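Local coordinates for acetone carboxylase alpha subunit (PDB 5M45), which belongs to the hydantoinase B/oxoprolinase family and binds a manganese ion as part of a six-chain assembly, at residues I17-E22 against E255-Y260; G486-W491 against L497-R502; D642-Y647 against D666-V671; S721-P726 against L744-I749. All blocks are in the same frame, centred on the assembly; numbering follows the deposited sequence.

Along the chain the four contacts follow one another without overlap. Interaction 1 joins the loop before helix 24-38 to the start of helix 257-282, more than 230 residues later. Interactions 2, 3 and 4 link pieces much closer in sequence. Interactions 2 and 3 are nearest in space, about 27 Å between centres: the first sets helix 488-494 on strand 497-504, the outermost strand, within this chain, of a five-stranded antiparallel sheet, and the second sets helix 636-645 on a small two-stranded sheet. Interaction 4 lies at the end of helix 712-724, and interaction 1 is about 65 Å from interaction 3 between centres. The chain is thus held locally at well-separated places, with interaction 1 tying in its N-terminal loop.

Interaction 1: residues I17-E22 against E255-Y260; sequences IVRGGE and EGIEAY
Ile257, which follows the N-cap residue Gly256 whose positive phi, easy for glycine, lets helix 227-255 end and helix 257-282 begin at once, lays its branched side chain over one face of the Arg19 guanidinium. Its CG1 stands 3.5 Å above the guanidinium plane, offset toward the rim, and Ile257 CG2 lies 3.6 Å from Arg19 NH2. The two side chains slide past each other in opposite directions, and isoleucine suits the place because a broad aliphatic surface can cover a flat cation. Glu258 starts out away from the arginine, but a bend at chi2 (-78°) swings its carboxylate round to the guanidinium edge. There Arg19 NH2 and Glu258 OE2 form a salt bridge of 2.8 Å; the hydrogen bond within it is weak, far from straight. Arg19 spans the gap because CG stands opposite the backbone N (chi1 -180°) and the chain stays extended to NE. Its backbone bonds to Leu166 in strand 165-175, whose Ile167 touches both Arg19 and Ile257. Arg19 projects from a type II beta turn, Val18 to Gly21, with Gly20 at the usual glycine position: a surface turn tied to a helix-helix junction.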
loop_
_atom_site.group_PDB
_atom_site.type_symbol
_atom_site.label_atom_id
_atom_site.label_comp_id
_atom_site.label_asym_id
_atom_site.label_seq_id
_atom_site.Cartn_x
_atom_site.Cartn_y
_atom_site.Cartn_z
ATOM N N ILE A 17 13.955 24.037 -18.148
ATOM C CA ILE A 17 15.105 23.750 -17.289
ATOM C C ILE A 17 16.297 23.077 -17.955
ATOM O O ILE A 17 17.379 23.097 -17.374
ATOM C CB ILE A 17 14.747 22.921 -16.034
ATOM C CG1 ILE A 17 14.299 21.498 -16.420
ATOM C CG2 ILE A 17 13.700 23.642 -15.208
ATOM C CD1 ILE A 17 14.034 20.594 -15.234
ATOM N N VAL A 18 16.128 22.455 -19.129
ATOM C CA VAL A 18 17.271 21.778 -19.790
ATOM C C VAL A 18 18.281 22.835 -20.238
ATOM O O VAL A 18 17.885 23.972 -20.575
ATOM C CB VAL A 18 16.833 20.920 -20.995
ATOM C CG1 VAL A 18 18.017 20.263 -21.714
ATOM C CG2 VAL A 18 15.842 19.848 -20.548
ATOM N N ARG A 19 19.568 22.494 -20.213
ATOM C CA ARG A 19 20.604 23.388 -20.762
ATOM C C ARG A 19 20.235 23.865 -22.168
ATOM O O ARG A 19 19.957 23.040 -23.022
ATOM C CB ARG A 19 21.974 22.687 -20.802
ATOM C CG ARG A 19 23.122 23.565 -21.366
ATOM C CD ARG A 19 24.421 22.767 -21.425
ATOM N NE ARG A 19 25.387 23.406 -22.300
ATOM C CZ ARG A 19 26.116 24.453 -21.994
ATOM N NH1 ARG A 19 26.062 25.008 -20.768
ATOM N NH2 ARG A 19 26.952 24.941 -22.936
ATOM N N GLY A 20 20.272 25.182 -22.394
ATOM C CA GLY A 20 19.830 25.815 -23.647
ATOM C C GLY A 20 18.407 26.400 -23.601
ATOM O O GLY A 20 18.057 27.203 -24.465
ATOM N N GLY A 21 17.583 25.991 -22.629
ATOM C CA GLY A 21 16.261 26.589 -22.415
ATOM C C GLY A 21 15.034 25.800 -22.844
ATOM O O GLY A 21 13.894 26.258 -22.644
ATOM N N GLU A 22 15.223 24.637 -23.453
ATOM C CA GLU A 22 14.076 23.778 -23.739
ATOM C C GLU A 22 13.496 23.210 -22.437
ATOM O O GLU A 22 14.239 22.944 -21.483
ATOM C CB GLU A 22 14.494 22.622 -24.637
ATOM C CG GLU A 22 14.899 23.015 -26.052
ATOM C CD GLU A 22 15.458 21.820 -26.792
ATOM O OE1 GLU A 22 16.528 21.283 -26.358
ATOM O OE2 GLU A 22 14.814 21.382 -27.774
ATOM N N GLU A 255 37.064 19.257 -18.052
ATOM C CA GLU A 255 37.070 19.148 -19.540
ATOM C C GLU A 255 36.146 20.100 -20.275
ATOM O O GLU A 255 36.233 20.214 -21.510
ATOM C CB GLU A 255 36.726 17.727 -19.990
ATOM C CG GLU A 255 37.533 16.611 -19.362
ATOM C CD GLU A 255 39.047 16.765 -19.584
ATOM O OE1 GLU A 255 39.482 17.421 -20.567
ATOM O OE2 GLU A 255 39.829 16.224 -18.801
ATOM N N GLY A 256 35.262 20.772 -19.543
ATOM C CA GLY A 256 34.329 21.732 -20.124
ATOM C C GLY A 256 32.995 21.108 -20.472
ATOM O O GLY A 256 32.921 19.940 -20.875
ATOM N N ILE A 257 31.945 21.886 -20.288
ATOM C CA ILE A 257 30.571 21.434 -20.540
ATOM C C ILE A 257 30.325 21.080 -22.013
ATOM O O ILE A 257 29.576 20.145 -22.281
ATOM C CB ILE A 257 29.507 22.453 -19.991
ATOM C CG1 ILE A 257 28.064 21.923 -20.140
ATOM C CG2 ILE A 257 29.563 23.796 -20.736
ATOM C CD1 ILE A 257 27.758 20.619 -19.397
ATOM N N GLU A 258 30.970 21.761 -22.954
ATOM C CA GLU A 258 30.695 21.500 -24.394
ATOM C C GLU A 258 31.075 20.069 -24.795
ATOM O O GLU A 258 30.321 19.407 -25.509
ATOM C CB GLU A 258 31.440 22.458 -25.341
ATOM C CG GLU A 258 31.142 23.932 -25.124
ATOM C CD GLU A 258 29.836 24.321 -25.706
ATOM O OE1 GLU A 258 29.887 24.728 -26.910
ATOM O OE2 GLU A 258 28.797 24.279 -24.988
ATOM N N ALA A 259 32.244 19.615 -24.345
ATOM C CA ALA A 259 32.677 18.258 -24.616
ATOM C C ALA A 259 31.761 17.213 -23.938
ATOM O O ALA A 259 31.397 16.213 -24.573
ATOM C CB ALA A 259 34.121 18.057 -24.178
ATOM N N TYR A 260 31.409 17.431 -22.664
ATOM C CA TYR A 260 30.514 16.502 -21.964
ATOM C C TYR A 260 29.147 16.440 -22.651
ATOM O O TYR A 260 28.589 15.353 -22.803
ATOM C CB TYR A 260 30.328 16.890 -20.478
ATOM C CG TYR A 260 29.402 15.951 -19.749
ATOM C CD1 TYR A 260 29.898 14.797 -19.145
ATOM C CD2 TYR A 260 28.028 16.181 -19.692
ATOM C CE1 TYR A 260 29.058 13.905 -18.507
ATOM C CE2 TYR A 260 27.185 15.298 -19.039
ATOM C CZ TYR A 260 27.692 14.147 -18.464
ATOM O OH TYR A 260 26.878 13.226 -17.826
#

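Interaction 2: residues G486-W491 against L497-R502; sequences GDMEIW and LVYLGR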
loop_
_atom_site.group_PDB
_atom_site.type_symbol
_atom_site.label_atom_id
_atom_site.label_comp_id
_atom_site.label_asym_id
_atom_site.label_seq_id
_atom_site.Cartn_x
_atom_site.Cartn_y
_atom_site.Cartn_z
ATOM N N GLY A 486 26.313 -16.957 -2.393
ATOM C CA GLY A 486 26.500 -16.476 -1.024
ATOM C C GLY A 486 27.116 -17.525 -0.107
ATOM O O GLY A 486 27.024 -18.748 -0.401
ATOM N N ASP A 487 27.697 -17.054 0.977
ATOM C CA ASP A 487 28.223 -17.927 2.035
ATOM C C ASP A 487 27.120 -18.425 2.947
ATOM O O ASP A 487 26.235 -17.650 3.340
ATOM C CB ASP A 487 29.287 -17.225 2.889
ATOM C CG ASP A 487 30.661 -17.192 2.207
ATOM O OD1 ASP A 487 31.371 -18.240 2.266
ATOM O OD2 ASP A 487 31.049 -16.139 1.600
ATOM N N MET A 488 27.178 -19.716 3.285
ATOM C CA MET A 488 26.246 -20.308 4.260
ATOM C C MET A 488 26.239 -19.513 5.580
ATOM O O MET A 488 25.170 -19.269 6.145
ATOM C CB MET A 488 26.571 -21.781 4.541
ATOM C CG MET A 488 26.225 -22.727 3.410
ATOM S SD MET A 488 26.546 -24.497 3.710
ATOM C CE MET A 488 28.314 -24.589 3.520
ATOM N N GLU A 489 27.421 -19.102 6.051
ATOM C CA GLU A 489 27.523 -18.426 7.345
ATOM C C GLU A 489 26.873 -17.022 7.306
ATOM O O GLU A 489 26.378 -16.527 8.351
ATOM C CB GLU A 489 28.971 -18.334 7.847
ATOM C CG GLU A 489 29.560 -19.702 8.216
ATOM C CD GLU A 489 31.020 -19.677 8.640
ATOM O OE1 GLU A 489 31.761 -18.724 8.369
ATOM O OE2 GLU A 489 31.447 -20.717 9.201
ATOM N N ILE A 490 26.896 -16.393 6.131
ATOM C CA ILE A 490 26.247 -15.097 5.922
ATOM C C ILE A 490 24.699 -15.244 5.844
ATOM O O ILE A 490 23.972 -14.479 6.502
ATOM C CB ILE A 490 26.808 -14.370 4.667
ATOM C CG1 ILE A 490 28.284 -14.036 4.854
ATOM C CG2 ILE A 490 26.018 -13.101 4.359
ATOM C CD1 ILE A 490 28.639 -13.010 5.927
ATOM N N TRP A 491 24.206 -16.212 5.067
ATOM C CA TRP A 491 22.755 -16.492 5.029
ATOM C C TRP A 491 22.196 -16.833 6.437
ATOM O O TRP A 491 21.093 -16.392 6.786
ATOM C CB TRP A 491 22.383 -17.585 4.031
ATOM C CG TRP A 491 22.516 -17.172 2.571
ATOM C CD1 TRP A 491 23.272 -17.773 1.625
ATOM C CD2 TRP A 491 21.842 -16.096 1.934
ATOM N NE1 TRP A 491 23.134 -17.119 0.419
ATOM C CE2 TRP A 491 22.283 -16.062 0.593
ATOM C CE3 TRP A 491 20.943 -15.111 2.383
ATOM C CZ2 TRP A 491 21.799 -15.124 -0.336
ATOM C CZ3 TRP A 491 20.479 -14.170 1.484
ATOM C CH2 TRP A 491 20.911 -14.183 0.118
ATOM N N LEU A 497 17.307 -20.230 10.114
ATOM C CA LEU A 497 17.436 -21.520 9.440
ATOM C C LEU A 497 18.911 -21.948 9.554
ATOM O O LEU A 497 19.800 -21.087 9.554
ATOM C CB LEU A 497 17.093 -21.410 7.921
ATOM C CG LEU A 497 15.726 -20.817 7.519
ATOM C CD1 LEU A 497 15.690 -20.582 6.008
ATOM C CD2 LEU A 497 14.598 -21.732 7.920
ATOM N N VAL A 498 19.167 -23.261 9.609
ATOM C CA VAL A 498 20.525 -23.796 9.515
ATOM C C VAL A 498 20.676 -24.811 8.394
ATOM O O VAL A 498 19.767 -25.572 8.096
ATOM C CB VAL A 498 21.027 -24.434 10.840
ATOM C CG1 VAL A 498 21.136 -23.362 11.930
ATOM C CG2 VAL A 498 20.134 -25.561 11.309
ATOM N N TYR A 499 21.854 -24.788 7.754
ATOM C CA TYR A 499 22.205 -25.728 6.700
ATOM C C TYR A 499 22.512 -27.138 7.206
ATOM O O TYR A 499 23.363 -27.326 8.070
ATOM C CB TYR A 499 23.405 -25.217 5.904
ATOM C CG TYR A 499 23.111 -24.077 4.953
ATOM C CD1 TYR A 499 23.125 -22.761 5.389
ATOM C CD2 TYR A 499 22.842 -24.325 3.612
ATOM C CE1 TYR A 499 22.844 -21.712 4.527
ATOM C CE2 TYR A 499 22.541 -23.310 2.745
ATOM C CZ TYR A 499 22.551 -21.980 3.204
ATOM O OH TYR A 499 22.294 -20.939 2.347
ATOM N N LEU A 500 21.794 -28.114 6.677
ATOM C CA LEU A 500 22.155 -29.538 6.792
ATOM C C LEU A 500 22.726 -30.153 5.489
ATOM O O LEU A 500 23.102 -31.317 5.470
ATOM C CB LEU A 500 20.927 -30.335 7.224
ATOM C CG LEU A 500 20.258 -30.002 8.569
ATOM C CD1 LEU A 500 19.125 -31.003 8.867
ATOM C CD2 LEU A 500 21.236 -30.000 9.722
ATOM N N GLY A 501 22.704 -29.401 4.387
ATOM C CA GLY A 501 23.332 -29.834 3.149
ATOM C C GLY A 501 23.519 -28.703 2.137
ATOM O O GLY A 501 22.731 -27.742 2.089
ATOM N N ARG A 502 24.582 -28.813 1.340
ATOM C CA ARG A 502 24.738 -28.057 0.088
ATOM C C ARG A 502 25.461 -28.959 -0.891
ATOM O O ARG A 502 26.589 -29.363 -0.620
ATOM C CB ARG A 502 25.532 -26.764 0.362
ATOM C CG ARG A 502 24.906 -25.497 -0.157
ATOM C CD ARG A 502 25.835 -24.293 -0.018
ATOM N NE ARG A 502 25.110 -23.035 -0.184
ATOM C CZ ARG A 502 25.642 -21.829 -0.230
ATOM N NH1 ARG A 502 24.836 -20.785 -0.433
ATOM N NH2 ARG A 502 26.958 -21.655 -0.090
#
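Met488, Arg502 and Tyr499 carry this buried contact, which packs the start of helix 488-494 on strand 497-504, the strand that soon follows it. Met488 CG stands over the centre of the Tyr499 ring, 3.5 Å from the centroid and 2° off the normal, a CH-pi contact. With chi2 extended (-178°), SD remains over the same face, 4.0 Å from the Tyr499 centroid, as a Met-aromatic contact. The Arg502 guanidinium is steeply inclined to that ring, and Met488 CG lies 3.4 Å above its plane, offset toward the rim. A flexible, polarisable methionine fits this corner between two flat groups. Arg502, extended from CG to NE, grips Gly486 O end-on, NH1 at 3.0 Å and NH2 at 2.9 Å, with the oxygen in the guanidinium plane. Gly486 suits the spot, since a side chain there would run into Trp491 NE1, which bonds to Met485 O. Glu457 accepts from Tyr499 OH and forms a salt bridge with Arg502 NH1. The Gly486 carbonyl and Glu457 carboxylate, among other partners, probably offset the cost of burying the arginine charge and fix the guanidinium plane, while Met488 CG covers one face and SD lies along the aliphatic part.

Interaction 3: residues D642-Y647 against D666-V671; sequences DINGGY and DGQYGV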
loop_
_atom_site.group_PDB
_atom_site.type_symbol
_atom_site.label_atom_id
_atom_site.label_comp_id
_atom_site.label_asym_id
_atom_site.label_seq_id
_atom_site.Cartn_x
_atom_site.Cartn_y
_atom_site.Cartn_z
ATOM N N ASP A 642 31.209 -37.578 -15.294
ATOM C CA ASP A 642 29.959 -37.028 -14.721
ATOM C C ASP A 642 29.369 -37.897 -13.597
ATOM O O ASP A 642 28.908 -37.353 -12.579
ATOM C CB ASP A 642 28.891 -36.828 -15.802
ATOM C CG ASP A 642 29.085 -35.575 -16.628
ATOM O OD1 ASP A 642 29.904 -34.712 -16.259
ATOM O OD2 ASP A 642 28.369 -35.429 -17.668
ATOM N N ILE A 643 29.372 -39.225 -13.787
ATOM C CA ILE A 643 28.893 -40.126 -12.735
ATOM C C ILE A 643 29.790 -40.032 -11.503
ATOM O O ILE A 643 29.274 -39.880 -10.387
ATOM C CB ILE A 643 28.779 -41.584 -13.221
ATOM C CG1 ILE A 643 27.764 -41.657 -14.380
ATOM C CG2 ILE A 643 28.357 -42.525 -12.085
ATOM C CD1 ILE A 643 27.925 -42.897 -15.223
ATOM N N ASN A 644 31.117 -40.091 -11.703
ATOM C CA ASN A 644 32.069 -39.997 -10.588
ATOM C C ASN A 644 31.992 -38.647 -9.877
ATOM O O ASN A 644 32.200 -38.589 -8.676
ATOM C CB ASN A 644 33.501 -40.262 -11.061
ATOM C CG ASN A 644 33.721 -41.743 -11.441
ATOM O OD1 ASN A 644 33.127 -42.677 -10.857
ATOM N ND2 ASN A 644 34.546 -41.961 -12.446
ATOM N N GLY A 645 31.665 -37.578 -10.604
ATOM C CA GLY A 645 31.616 -36.237 -10.036
ATOM C C GLY A 645 30.284 -35.808 -9.423
ATOM O O GLY A 645 30.206 -34.715 -8.825
ATOM N N GLY A 646 29.239 -36.638 -9.553
ATOM C CA GLY A 646 27.894 -36.311 -9.033
ATOM C C GLY A 646 26.996 -35.451 -9.938
ATOM O O GLY A 646 25.988 -34.912 -9.481
ATOM N N TYR A 647 27.358 -35.338 -11.216
ATOM C CA TYR A 647 26.583 -34.577 -12.201
ATOM C C TYR A 647 25.431 -35.345 -12.865
ATOM O O TYR A 647 24.447 -34.729 -13.315
ATOM C CB TYR A 647 27.501 -33.958 -13.284
ATOM C CG TYR A 647 28.546 -32.984 -12.734
ATOM C CD1 TYR A 647 28.250 -31.638 -12.563
ATOM C CD2 TYR A 647 29.837 -33.410 -12.410
ATOM C CE1 TYR A 647 29.192 -30.740 -12.060
ATOM C CE2 TYR A 647 30.794 -32.535 -11.904
ATOM C CZ TYR A 647 30.478 -31.201 -11.744
ATOM O OH TYR A 647 31.397 -30.303 -11.238
ATOM N N ASP A 666 39.107 -49.375 -7.235
ATOM C CA ASP A 666 39.088 -48.105 -6.495
ATOM C C ASP A 666 37.708 -47.459 -6.266
ATOM O O ASP A 666 37.646 -46.373 -5.698
ATOM C CB ASP A 666 40.049 -47.073 -7.141
ATOM C CG ASP A 666 39.687 -46.706 -8.599
ATOM O OD1 ASP A 666 38.715 -47.250 -9.177
ATOM O OD2 ASP A 666 40.408 -45.866 -9.181
ATOM N N GLY A 667 36.609 -48.086 -6.704
ATOM C CA GLY A 667 35.261 -47.501 -6.535
ATOM C C GLY A 667 34.851 -46.517 -7.630
ATOM O O GLY A 667 33.710 -46.049 -7.620
ATOM N N GLN A 668 35.753 -46.223 -8.576
ATOM C CA GLN A 668 35.492 -45.263 -9.670
ATOM C C GLN A 668 34.939 -45.955 -10.926
ATOM O O GLN A 668 35.419 -47.017 -11.314
ATOM C CB GLN A 668 36.780 -44.531 -10.049
ATOM C CG GLN A 668 37.357 -43.639 -8.959
ATOM C CD GLN A 668 36.513 -42.418 -8.700
ATOM O OE1 GLN A 668 36.561 -41.443 -9.458
ATOM N NE2 GLN A 668 35.708 -42.465 -7.635
ATOM N N TYR A 669 33.933 -45.356 -11.544
ATOM C CA TYR A 669 33.390 -45.874 -12.805
ATOM C C TYR A 669 34.333 -45.606 -13.986
ATOM O O TYR A 669 34.896 -44.540 -14.120
ATOM C CB TYR A 669 32.010 -45.270 -13.099
ATOM C CG TYR A 669 30.917 -45.743 -12.178
ATOM C CD1 TYR A 669 30.202 -46.917 -12.450
ATOM C CD2 TYR A 669 30.582 -45.021 -11.025
ATOM C CE1 TYR A 669 29.165 -47.336 -11.622
ATOM C CE2 TYR A 669 29.556 -45.432 -10.181
ATOM C CZ TYR A 669 28.865 -46.601 -10.476
ATOM O OH TYR A 669 27.843 -47.018 -9.662
ATOM N N GLY A 670 34.478 -46.593 -14.851
ATOM C CA GLY A 670 35.226 -46.474 -16.118
ATOM C C GLY A 670 34.413 -46.997 -17.297
ATOM O O GLY A 670 33.427 -47.690 -17.102
ATOM N N VAL A 671 34.825 -46.672 -18.511
ATOM C CA VAL A 671 34.050 -47.009 -19.709
ATOM C C VAL A 671 34.405 -48.400 -20.248
ATOM O O VAL A 671 35.578 -48.727 -20.375
ATOM C CB VAL A 671 34.329 -45.985 -20.833
ATOM C CG1 VAL A 671 33.644 -46.387 -22.143
ATOM C CG2 VAL A 671 33.897 -44.576 -20.378
HETATM O O HOH W 1 33.568 -40.529 -7.052
#
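The Asn644 side-chain amide stacks on that of Gln668, the two planes 27° apart and Asn644 CG 3.5 Å from Gln668 OE1. Gln668 reaches this position by folding at chi2 (-70°), which brings its amide back beside the helix end. Asn644 meanwhile clasps the backbone of the next residue. Its OD1 accepts from Tyr669 N at 2.9 Å, and its ND2 donates to Tyr669 O at 3.1 Å; in both bonds the donor lies in the carbonyl plane, on a lone pair. Asparagine is apt here because one short, flat amide offers an acceptor and a donor to match the N-H and C=O of one strand residue. Strand 669-671 pairs with strand 661-663 in a beta hairpin, where Gly670 bonds to Arg662, while Tyr669 turns its N and O to the helix. Helix 636-645 ends here in a Schellman motif, with Gly646 taking the positive phi, and Gly645 O bonds to a basic side chain of another protein chain. The same Asn644 OD1 lies in the plane of the Tyr669 ring, at its edge, 3.5 Å from CD2. Ile643 comes up to that ring with CG2, 3.5 Å from Tyr669 CD2, and also packs on Val661, giving the polar clasp an apolar flank. On the approach to the strand, Asp666 forms an Asx turn, its OD1 accepting from Gln668 N at 3.2 Å from above the carboxylate plane. A water accepts from Gln668 NE2 and donates to Asn644 O, 2.9 Å from each of these two atoms.

Interaction 4: residues S721-P726 against L744-I749; sequences SFKLGP and LPEEEI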
loop_
_atom_site.group_PDB
_atom_site.type_symbol
_atom_site.label_atom_id
_atom_site.label_comp_id
_atom_site.label_asym_id
_atom_site.label_seq_id
_atom_site.Cartn_x
_atom_site.Cartn_y
_atom_site.Cartn_z
ATOM N N SER A 721 -4.786 -17.082 -26.426
ATOM C CA SER A 721 -3.799 -16.753 -27.464
ATOM C C SER A 721 -4.483 -16.411 -28.829
ATOM O O SER A 721 -4.129 -15.448 -29.502
ATOM C CB SER A 721 -2.781 -17.893 -27.604
ATOM O OG SER A 721 -1.971 -18.076 -26.407
ATOM N N PHE A 722 -5.489 -17.205 -29.201
ATOM C CA PHE A 722 -6.220 -16.978 -30.441
ATOM C C PHE A 722 -6.876 -15.603 -30.449
ATOM O O PHE A 722 -6.770 -14.880 -31.442
ATOM C CB PHE A 722 -7.332 -18.014 -30.682
ATOM C CG PHE A 722 -6.868 -19.433 -30.974
ATOM C CD1 PHE A 722 -5.565 -19.749 -31.374
ATOM C CD2 PHE A 722 -7.785 -20.457 -30.870
ATOM C CE1 PHE A 722 -5.201 -21.055 -31.618
ATOM C CE2 PHE A 722 -7.426 -21.774 -31.113
ATOM C CZ PHE A 722 -6.131 -22.078 -31.485
ATOM N N LYS A 723 -7.557 -15.241 -29.353
ATOM C CA LYS A 723 -8.259 -13.942 -29.291
ATOM C C LYS A 723 -7.319 -12.743 -29.391
ATOM O O LYS A 723 -7.642 -11.801 -30.041
ATOM C CB LYS A 723 -9.079 -13.798 -28.016
ATOM C CG LYS A 723 -10.393 -14.527 -28.126
ATOM C CD LYS A 723 -11.204 -14.397 -26.821
ATOM C CE LYS A 723 -10.485 -15.056 -25.605
ATOM N NZ LYS A 723 -11.339 -15.379 -24.455
ATOM N N LEU A 724 -6.176 -12.781 -28.717
ATOM C CA LEU A 724 -5.176 -11.682 -28.789
ATOM C C LEU A 724 -4.294 -11.678 -30.059
ATOM O O LEU A 724 -3.654 -10.661 -30.344
ATOM C CB LEU A 724 -4.268 -11.715 -27.554
ATOM C CG LEU A 724 -4.956 -11.246 -26.262
ATOM C CD1 LEU A 724 -4.234 -11.825 -25.044
ATOM C CD2 LEU A 724 -5.034 -9.748 -26.178
ATOM N N GLY A 725 -4.261 -12.796 -30.783
ATOM C CA GLY A 725 -3.376 -13.020 -31.935
ATOM C C GLY A 725 -4.061 -13.710 -33.117
ATOM O O GLY A 725 -3.834 -14.898 -33.352
ATOM N N PRO A 726 -4.877 -12.978 -33.871
ATOM C CA PRO A 726 -5.568 -13.599 -35.018
ATOM C C PRO A 726 -4.655 -14.238 -36.074
ATOM O O PRO A 726 -5.056 -15.197 -36.713
ATOM C CB PRO A 726 -6.379 -12.452 -35.655
ATOM C CG PRO A 726 -5.979 -11.194 -34.912
ATOM C CD PRO A 726 -5.189 -11.545 -33.698
ATOM N N LEU A 744 -12.947 -22.610 -30.616
ATOM C CA LEU A 744 -12.454 -22.794 -29.242
ATOM C C LEU A 744 -12.690 -21.540 -28.367
ATOM O O LEU A 744 -11.716 -20.846 -27.968
ATOM C CB LEU A 744 -10.988 -23.228 -29.272
ATOM C CG LEU A 744 -10.460 -23.852 -27.968
ATOM C CD1 LEU A 744 -10.991 -25.281 -27.715
ATOM C CD2 LEU A 744 -8.933 -23.784 -27.972
ATOM N N PRO A 745 -13.962 -21.234 -28.077
ATOM C CA PRO A 745 -14.220 -20.092 -27.173
ATOM C C PRO A 745 -13.819 -20.423 -25.723
ATOM O O PRO A 745 -14.085 -21.519 -25.213
ATOM C CB PRO A 745 -15.731 -19.877 -27.292
ATOM C CG PRO A 745 -16.290 -21.204 -27.687
ATOM C CD PRO A 745 -15.213 -21.898 -28.512
ATOM N N GLU A 746 -13.187 -19.467 -25.072
ATOM C CA GLU A 746 -12.686 -19.683 -23.715
ATOM C C GLU A 746 -13.803 -19.997 -22.713
ATOM O O GLU A 746 -13.595 -20.753 -21.770
ATOM C CB GLU A 746 -11.885 -18.463 -23.232
ATOM C CG GLU A 746 -10.953 -18.752 -22.047
ATOM C CD GLU A 746 -10.094 -17.565 -21.654
ATOM O OE1 GLU A 746 -9.923 -16.639 -22.483
ATOM O OE2 GLU A 746 -9.603 -17.522 -20.505
ATOM N N GLU A 747 -14.979 -19.427 -22.950
ATOM C CA GLU A 747 -16.135 -19.596 -22.055
ATOM C C GLU A 747 -16.661 -21.021 -22.023
ATOM O O GLU A 747 -17.350 -21.359 -21.087
ATOM C CB GLU A 747 -17.301 -18.678 -22.440
ATOM C CG GLU A 747 -17.010 -17.189 -22.334
ATOM C CD GLU A 747 -16.300 -16.588 -23.572
ATOM O OE1 GLU A 747 -15.939 -17.294 -24.570
ATOM O OE2 GLU A 747 -16.066 -15.364 -23.503
ATOM N N GLU A 748 -16.373 -21.850 -23.016
ATOM C CA GLU A 748 -16.923 -23.203 -23.014
ATOM C C GLU A 748 -16.067 -24.192 -22.230
ATOM O O GLU A 748 -16.465 -25.329 -22.060
ATOM C CB GLU A 748 -17.178 -23.703 -24.460
ATOM C CG GLU A 748 -18.426 -23.073 -25.104
ATOM C CD GLU A 748 -18.680 -23.543 -26.560
ATOM O OE1 GLU A 748 -19.635 -23.019 -27.173
ATOM O OE2 GLU A 748 -17.898 -24.387 -27.088
ATOM N N ILE A 749 -14.920 -23.766 -21.725
ATOM C CA ILE A 749 -13.997 -24.695 -21.049
ATOM C C ILE A 749 -14.501 -25.094 -19.634
ATOM O O ILE A 749 -14.257 -26.202 -19.191
ATOM C CB ILE A 749 -12.555 -24.114 -21.018
ATOM C CG1 ILE A 749 -12.043 -23.913 -22.460
ATOM C CG2 ILE A 749 -11.580 -25.009 -20.236
ATOM C CD1 ILE A 749 -10.829 -22.989 -22.552
HETATM O O HOH W 2 -13.455 -14.224 -23.840
#
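The Phe722 ring is approached obliquely by the isobutyl end of Leu744, Phe722 CE2 lying 4.0 Å from Leu744 CD2, and it also meets the ring of Phe732, the two planes about 60° apart. Leu744 further touches Phe718, one turn back on helix 712-724, so a compact aliphatic end fills the place between aromatic neighbours. The other flat group, the Glu746 carboxylate, takes Lys723 on its anti side: Lys723 NZ comes to 2.7 Å from Glu746 OE1, 23° out of the carboxylate plane, in a salt bridge. The two side chains cross nearly at a right angle, and the bend of the lysine at chi3 (-63°) sets NZ beside the glutamate, 3.4 Å from Glu746 CB. OE1 is shared with Arg339, and OE2 of Glu746 bonds to Gln716; such company would probably keep this buried acid ionised. A lysine suits a helix end, where the partial negative charge of the helix dipole gathers. A water lies near both Lys723 NZ and Glu747 OE2, but its approach to the lysine is so short that its place is doubtful. The fold here is two successive helices, 712-724 and 726-735, joined at Gly725, with the short 3-10 segment in the later loop folded back on the first.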